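Local atomic coordinates of putative exonuclease (Eubacterium rectale, PDB entry 3L0A), a protein that is of unverified function but probably acts as a nuclease-like hydrolase of the PDDEXK clan, and binds a zinc ion. Residues Gly59-Ser64 and Ala89-Ala94. Sequence-based numbering, arbitrary orientation.
Sequences GSYVDS and ANFKQA
Two helical turns, Gly59-Ser64 and Ala89-Ala94, bring Tyr61 and Val62 up against Phe91 and Ala94 while running in broadly the same direction. Their axes pass 10.0 Å apart at a crossing angle of -38°, and the backbones come nearest where Val62 CA lies 6.8 Å from Ala94 CA. The small methyl of Ala94 is consistent with this close approach, whereas Phe91, one turn earlier, puts a ring into the interface.

Tyr61 does most of the work. Its CG lies anti to the backbone N (chi1 -175°), a setting that carries the ring across to the other helix, between Phe91 and Ala94. One delta carbon, CD2, meets Phe91 CD1 at 4.0 Å; the other, CD1, rests against Ala94 CB at the same 4.0 Å. The ring planes are inclined at 55° with their centroids 5.8 Å apart, so the rings meet at a slant. Val62 comes in beside the tyrosine, its CG2 branch 4.2 Å from Ala94 CB, so that this methyl is touched by both residues. The four side chains are buried and their mutual contacts are purely apolar; the phenol OH of Tyr61 is satisfied by a hydrogen bond to Glu95, the residue that follows Ala94.

The contact joins helix 54-67 to the start of helix 89-102 within the PDDEXK-like region, away from the zinc site. Phe91 also packs on Leu57 and Val58, extending the seam toward the beginning of helix 54-67. Leu70 and Lys74 of helix 70-76 touch Tyr61, so Tyr61 is packed by helix 70-76 as well as by helix 89-102, while Gln93, next to Ala94, touches Lys198, just beyond strand 191-197 of the mixed sheet.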
ATOM      1  N   GLY A  59      17.406  11.680   6.662  1.00 27.11           N
ATOM      2  CA  GLY A  59      18.789  11.460   6.300  1.00 26.29           C
ATOM      3  C   GLY A  59      19.728  12.612   6.551  1.00 26.69           C
ATOM      4  O   GLY A  59      20.846  12.358   7.010  1.00 27.23           O
ATOM      5  N   SER A  60      19.336  13.861   6.260  1.00 26.75           N
ATOM      6  CA  SER A  60      20.222  15.013   6.574  1.00 27.58           C
ATOM      7  C   SER A  60      20.360  15.270   8.119  1.00 27.31           C
ATOM      8  O   SER A  60      21.394  15.808   8.613  1.00 26.43           O
ATOM      9  CB  SER A  60      19.788  16.329   5.898  1.00 28.37           C
ATOM     10  OG  SER A  60      20.104  16.390   4.514  1.00 30.85           O
ATOM     11  N   TYR A  61      19.334  14.881   8.868  1.00 26.53           N
ATOM     12  CA  TYR A  61      19.327  15.081  10.313  1.00 25.99           C
ATOM     13  C   TYR A  61      20.446  14.249  10.894  1.00 25.88           C
ATOM     14  O   TYR A  61      21.217  14.720  11.735  1.00 25.62           O
ATOM     15  CB  TYR A  61      17.981  14.633  10.907  1.00 25.62           C
ATOM     16  CG  TYR A  61      17.786  14.892  12.399  1.00 23.59           C
ATOM     17  CD1 TYR A  61      18.188  13.967  13.353  1.00 23.59           C
ATOM     18  CD2 TYR A  61      17.161  16.036  12.849  1.00 22.16           C
ATOM     19  CE1 TYR A  61      17.951  14.180  14.715  1.00 20.14           C
ATOM     20  CE2 TYR A  61      16.917  16.258  14.198  1.00 18.84           C
ATOM     21  CZ  TYR A  61      17.325  15.332  15.132  1.00 21.40           C
ATOM     22  OH  TYR A  61      17.119  15.583  16.478  1.00 18.00           O
ATOM     23  N   VAL A  62      20.524  13.020  10.402  1.00 25.85           N
ATOM     24  CA  VAL A  62      21.525  12.082  10.822  1.00 25.47           C
ATOM     25  C   VAL A  62      22.906  12.504  10.360  1.00 26.01           C
ATOM     26  O   VAL A  62      23.859  12.426  11.163  1.00 24.86           O
ATOM     27  CB  VAL A  62      21.202  10.665  10.340  1.00 25.48           C
ATOM     28  CG1 VAL A  62      22.335   9.778  10.673  1.00 25.83           C
ATOM     29  CG2 VAL A  62      19.856  10.140  10.970  1.00 24.03           C
ATOM     30  N   ASP A  63      23.048  12.972   9.113  1.00 25.59           N
ATOM     31  CA  ASP A  63      24.365  13.528   8.666  1.00 26.19           C
ATOM     32  C   ASP A  63      24.813  14.618   9.611  1.00 26.09           C
ATOM     33  O   ASP A  63      25.963  14.683  10.079  1.00 26.75           O
ATOM     34  CB  ASP A  63      24.272  14.199   7.293  1.00 26.70           C
ATOM     35  CG  ASP A  63      24.348  13.242   6.162  1.00 28.46           C
ATOM     36  OD1 ASP A  63      24.902  12.143   6.339  1.00 29.81           O
ATOM     37  OD2 ASP A  63      23.849  13.600   5.076  1.00 33.55           O
ATOM     38  N   SER A  64      23.881  15.516   9.873  1.00 25.98           N
ATOM     39  CA  SER A  64      24.171  16.627  10.719  1.00 25.76           C
ATOM     40  C   SER A  64      24.579  16.217  12.140  1.00 24.66           C
ATOM     41  O   SER A  64      25.438  16.872  12.739  1.00 24.08           O
ATOM     42  CB  SER A  64      23.020  17.596  10.769  1.00 26.09           C
ATOM     43  OG  SER A  64      23.566  18.805  11.269  1.00 29.39           O
ATOM     44  N   ALA A  89       7.477  12.545  14.611  1.00 27.05           N
ATOM     45  CA  ALA A  89       7.810  11.132  14.921  1.00 26.65           C
ATOM     46  C   ALA A  89       8.968  10.571  14.082  1.00 25.88           C
ATOM     47  O   ALA A  89       9.750   9.739  14.568  1.00 25.05           O
ATOM     48  CB  ALA A  89       6.559  10.245  14.768  1.00 27.14           C
ATOM     49  N   ASN A  90       9.075  11.031  12.836  1.00 24.87           N
ATOM     50  CA  ASN A  90      10.087  10.501  11.934  1.00 24.20           C
ATOM     51  C   ASN A  90      11.464  10.847  12.443  1.00 23.82           C
ATOM     52  O   ASN A  90      12.406  10.069  12.275  1.00 22.84           O
ATOM     53  CB  ASN A  90       9.945  11.060  10.541  1.00 24.24           C
ATOM     54  CG  ASN A  90       8.546  10.856   9.967  1.00 27.63           C
ATOM     55  OD1 ASN A  90       8.248   9.807   9.385  1.00 26.54           O
ATOM     56  ND2 ASN A  90       7.687  11.882  10.111  1.00 31.74           N
ATOM     57  N   PHE A  91      11.559  12.006  13.090  1.00 23.14           N
ATOM     58  CA  PHE A  91      12.816  12.466  13.684  1.00 23.09           C
ATOM     59  C   PHE A  91      13.084  11.888  15.072  1.00 23.06           C
ATOM     60  O   PHE A  91      14.220  11.582  15.375  1.00 22.48           O
ATOM     61  CB  PHE A  91      12.892  13.978  13.639  1.00 22.69           C
ATOM     62  CG  PHE A  91      12.674  14.493  12.274  1.00 21.85           C
ATOM     63  CD1 PHE A  91      13.724  14.582  11.395  1.00 20.42           C
ATOM     64  CD2 PHE A  91      11.396  14.756  11.830  1.00 22.54           C
ATOM     65  CE1 PHE A  91      13.528  14.986  10.121  1.00 24.01           C
ATOM     66  CE2 PHE A  91      11.172  15.179  10.528  1.00 23.51           C
ATOM     67  CZ  PHE A  91      12.215  15.298   9.672  1.00 21.73           C
ATOM     68  N   LYS A  92      12.051  11.676  15.881  1.00 23.95           N
ATOM     69  CA  LYS A  92      12.238  10.906  17.100  1.00 24.33           C
ATOM     70  C   LYS A  92      12.736   9.498  16.737  1.00 24.04           C
ATOM     71  O   LYS A  92      13.569   8.936  17.458  1.00 25.57           O
ATOM     72  CB  LYS A  92      10.953  10.867  17.947  1.00 25.34           C
ATOM     73  CG  LYS A  92      10.541  12.209  18.630  1.00 27.38           C
ATOM     74  CD  LYS A  92       9.077  12.126  19.162  1.00 29.68           C
ATOM     75  CE  LYS A  92       8.655  13.203  20.207  1.00 30.59           C
ATOM     76  NZ  LYS A  92       8.822  12.726  21.654  1.00 34.76           N
ATOM     77  N   GLN A  93      12.260   8.914  15.638  1.00 23.31           N
ATOM     78  CA  GLN A  93      12.857   7.666  15.151  1.00 23.58           C
ATOM     79  C   GLN A  93      14.305   7.835  14.641  1.00 22.87           C
ATOM     80  O   GLN A  93      15.154   6.989  14.921  1.00 20.33           O
ATOM     81  CB  GLN A  93      12.028   7.068  14.031  1.00 24.89           C
ATOM     82  CG  GLN A  93      12.612   5.738  13.486  1.00 26.75           C
ATOM     83  CD  GLN A  93      11.754   5.207  12.347  1.00 30.45           C
ATOM     84  OE1 GLN A  93      11.578   5.849  11.301  1.00 32.69           O
ATOM     85  NE2 GLN A  93      11.196   4.041  12.559  1.00 31.74           N
ATOM     86  N   ALA A  94      14.583   8.894  13.861  1.00 21.64           N
ATOM     87  CA  ALA A  94      15.989   9.192  13.513  1.00 21.50           C
ATOM     88  C   ALA A  94      16.916   9.087  14.725  1.00 21.58           C
ATOM     89  O   ALA A  94      17.978   8.491  14.634  1.00 23.02           O
ATOM     90  CB  ALA A  94      16.116  10.568  12.912  1.00 21.03           C
TER